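Local atomic coordinates of xylose isomerase-like TIM barrel (Anabaena variabilis ATCC 29413, PDB entry 2QW5), a protein that binds a zinc ion and d-xylose in a TIM barrel and probably acts as a sugar or sugar-phosphate isomerase or epimerase. Residues S113-T118 against G170-I175. Sequence-based numbering, arbitrary orientation. Where two conformers were deposited one is given.
Sequences SRVDIT and GEYAEI
Val115 and Ala173 mark the nearest backbone approach, 6.4 Å between their CA atoms, where two helical segments of the barrel's outer layer run side by side in the same sense. The segment axes, 113-118 and 170-175, come within 10.2 Å at a crossing angle of -19°; their parent helices, 101-120 and 148-176, follow strands 83-87 and 125-128 of the eight-stranded barrel. Val115 is directed toward 170-175: its CG1, anti to the backbone N (chi1 171°), lies 4.0 Å from Ala173 CA and equally near Tyr172 CE2. Val115 also touches Met126 of strand 125-128, so this apolar patch continues to the barrel wall.

Tyr172 extends to helix 113-118, where its side chain and that of Asp116 cross at about a right angle, with ring and carboxylate planes 54° apart. Tyr172 OH donates a hydrogen bond to Asp116 OD1, which sits at the ring edge in its plane; the modelled 2.4 Å is unusually short, so its exact length is doubtful. Lys176 gives the same OD1 a weak, long ion pair. A phenylalanine in place of Tyr172 would probably leave Asp116 OD1 without its phenol donor. The tyrosine thus takes part in both an apolar contact and a hydrogen bond, the latter probably strengthened if Asp116 is ionised, tying the helices together away from the zinc and sugar sites.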
loop_
_atom_site.group_PDB
_atom_site.type_symbol
_atom_site.label_atom_id
_atom_site.label_comp_id
_atom_site.label_asym_id
_atom_site.label_seq_id
_atom_site.Cartn_x
_atom_site.Cartn_y
_atom_site.Cartn_z
ATOM N N SER A 113 -27.379 -16.404 -8.064
ATOM C CA SER A 113 -26.559 -17.633 -8.241
ATOM C C SER A 113 -26.184 -18.243 -6.902
ATOM O O SER A 113 -26.199 -19.486 -6.722
ATOM C CB SER A 113 -25.254 -17.334 -9.022
ATOM O OG SER A 113 -24.317 -18.375 -8.860
ATOM N N ARG A 114 -25.790 -17.389 -5.971
ATOM C CA ARG A 114 -25.360 -17.855 -4.668
ATOM C C ARG A 114 -26.564 -18.350 -3.879
ATOM O O ARG A 114 -26.447 -19.372 -3.186
ATOM C CB ARG A 114 -24.469 -16.841 -3.959
ATOM C CG ARG A 114 -22.955 -16.910 -4.318
ATOM C CD ARG A 114 -22.575 -16.967 -5.799
ATOM N NE ARG A 114 -21.201 -17.440 -5.985
ATOM C CZ ARG A 114 -20.718 -18.053 -7.065
ATOM N NH1 ARG A 114 -21.464 -18.323 -8.129
ATOM N NH2 ARG A 114 -19.438 -18.394 -7.078
ATOM N N VAL A 115 -27.720 -17.689 -4.015
ATOM C CA VAL A 115 -28.971 -18.231 -3.422
ATOM C C VAL A 115 -29.205 -19.686 -4.003
ATOM O O VAL A 115 -29.525 -20.567 -3.261
ATOM C CB VAL A 115 -30.240 -17.341 -3.655
ATOM C CG1 VAL A 115 -31.534 -18.062 -3.208
ATOM C CG2 VAL A 115 -30.157 -15.944 -2.946
ATOM N N ASP A 116 -29.091 -19.876 -5.328
ATOM C CA ASP A 116 -29.259 -21.201 -5.964
ATOM C C ASP A 116 -28.324 -22.250 -5.413
ATOM O O ASP A 116 -28.737 -23.379 -5.149
ATOM C CB ASP A 116 -29.039 -21.163 -7.481
ATOM C CG ASP A 116 -30.110 -20.375 -8.235
ATOM O OD1 ASP A 116 -31.189 -20.105 -7.678
ATOM O OD2 ASP A 116 -29.867 -20.077 -9.425
ATOM N N ILE A 117 -27.055 -21.876 -5.243
ATOM C CA ILE A 117 -26.039 -22.788 -4.644
ATOM C C ILE A 117 -26.417 -23.173 -3.190
ATOM O O ILE A 117 -26.253 -24.320 -2.756
ATOM C CB ILE A 117 -24.631 -22.076 -4.670
ATOM C CG1 ILE A 117 -24.114 -21.981 -6.112
ATOM C CG2 ILE A 117 -23.631 -22.709 -3.695
ATOM C CD1 ILE A 117 -22.848 -21.116 -6.229
ATOM N N THR A 118 -26.892 -22.190 -2.422
ATOM C CA THR A 118 -27.326 -22.421 -1.028
ATOM C C THR A 118 -28.399 -23.498 -1.005
ATOM O O THR A 118 -28.233 -24.494 -0.299
ATOM C CB THR A 118 -27.830 -21.115 -0.341
ATOM O OG1 THR A 118 -26.771 -20.179 -0.375
ATOM C CG2 THR A 118 -28.232 -21.372 1.147
ATOM N N GLY A 170 -34.622 -10.728 -2.092
ATOM C CA GLY A 170 -35.494 -11.333 -1.052
ATOM C C GLY A 170 -36.685 -12.089 -1.663
ATOM O O GLY A 170 -36.981 -13.241 -1.318
ATOM N N GLU A 171 -37.365 -11.443 -2.604
ATOM C CA GLU A 171 -38.490 -12.087 -3.345
ATOM C C GLU A 171 -38.049 -13.366 -4.024
ATOM O O GLU A 171 -38.731 -14.367 -3.925
ATOM C CB GLU A 171 -39.052 -11.148 -4.378
ATOM C CG GLU A 171 -39.756 -9.977 -3.707
ATOM C CD GLU A 171 -40.168 -8.868 -4.669
ATOM O OE1 GLU A 171 -39.958 -8.977 -5.898
ATOM O OE2 GLU A 171 -40.690 -7.855 -4.173
ATOM N N TYR A 172 -36.899 -13.319 -4.686
ATOM C CA TYR A 172 -36.281 -14.524 -5.266
ATOM C C TYR A 172 -35.931 -15.591 -4.220
ATOM O O TYR A 172 -36.307 -16.748 -4.413
ATOM C CB TYR A 172 -35.055 -14.147 -6.064
ATOM C CG TYR A 172 -34.414 -15.330 -6.769
ATOM C CD1 TYR A 172 -34.977 -15.840 -7.939
ATOM C CD2 TYR A 172 -33.282 -15.972 -6.250
ATOM C CE1 TYR A 172 -34.429 -16.948 -8.582
ATOM C CE2 TYR A 172 -32.726 -17.091 -6.900
ATOM C CZ TYR A 172 -33.291 -17.554 -8.074
ATOM O OH TYR A 172 -32.801 -18.638 -8.759
ATOM N N ALA A 173 -35.235 -15.222 -3.132
ATOM C CA ALA A 173 -34.849 -16.179 -2.064
ATOM C C ALA A 173 -36.044 -16.859 -1.353
ATOM O O ALA A 173 -35.967 -18.038 -0.930
ATOM C CB ALA A 173 -33.937 -15.494 -1.031
ATOM N N GLU A 174 -37.144 -16.117 -1.247
ATOM C CA GLU A 174 -38.379 -16.632 -0.622
ATOM C C GLU A 174 -38.925 -17.812 -1.443
ATOM O O GLU A 174 -39.283 -18.864 -0.877
ATOM C CB GLU A 174 -39.412 -15.500 -0.420
ATOM C CG GLU A 174 -40.541 -15.872 0.540
ATOM C CD GLU A 174 -41.589 -14.771 0.750
ATOM O OE1 GLU A 174 -41.607 -13.757 0.001
ATOM O OE2 GLU A 174 -42.410 -14.956 1.673
ATOM N N ILE A 175 -38.905 -17.688 -2.776
ATOM C CA ILE A 175 -39.311 -18.787 -3.677
ATOM C C ILE A 175 -38.395 -20.012 -3.444
ATOM O O ILE A 175 -38.865 -21.142 -3.358
ATOM C CB ILE A 175 -39.232 -18.375 -5.140
ATOM C CG1 ILE A 175 -40.276 -17.306 -5.479
ATOM C CG2 ILE A 175 -39.508 -19.554 -6.055
ATOM C CD1 ILE A 175 -40.132 -16.782 -6.848
#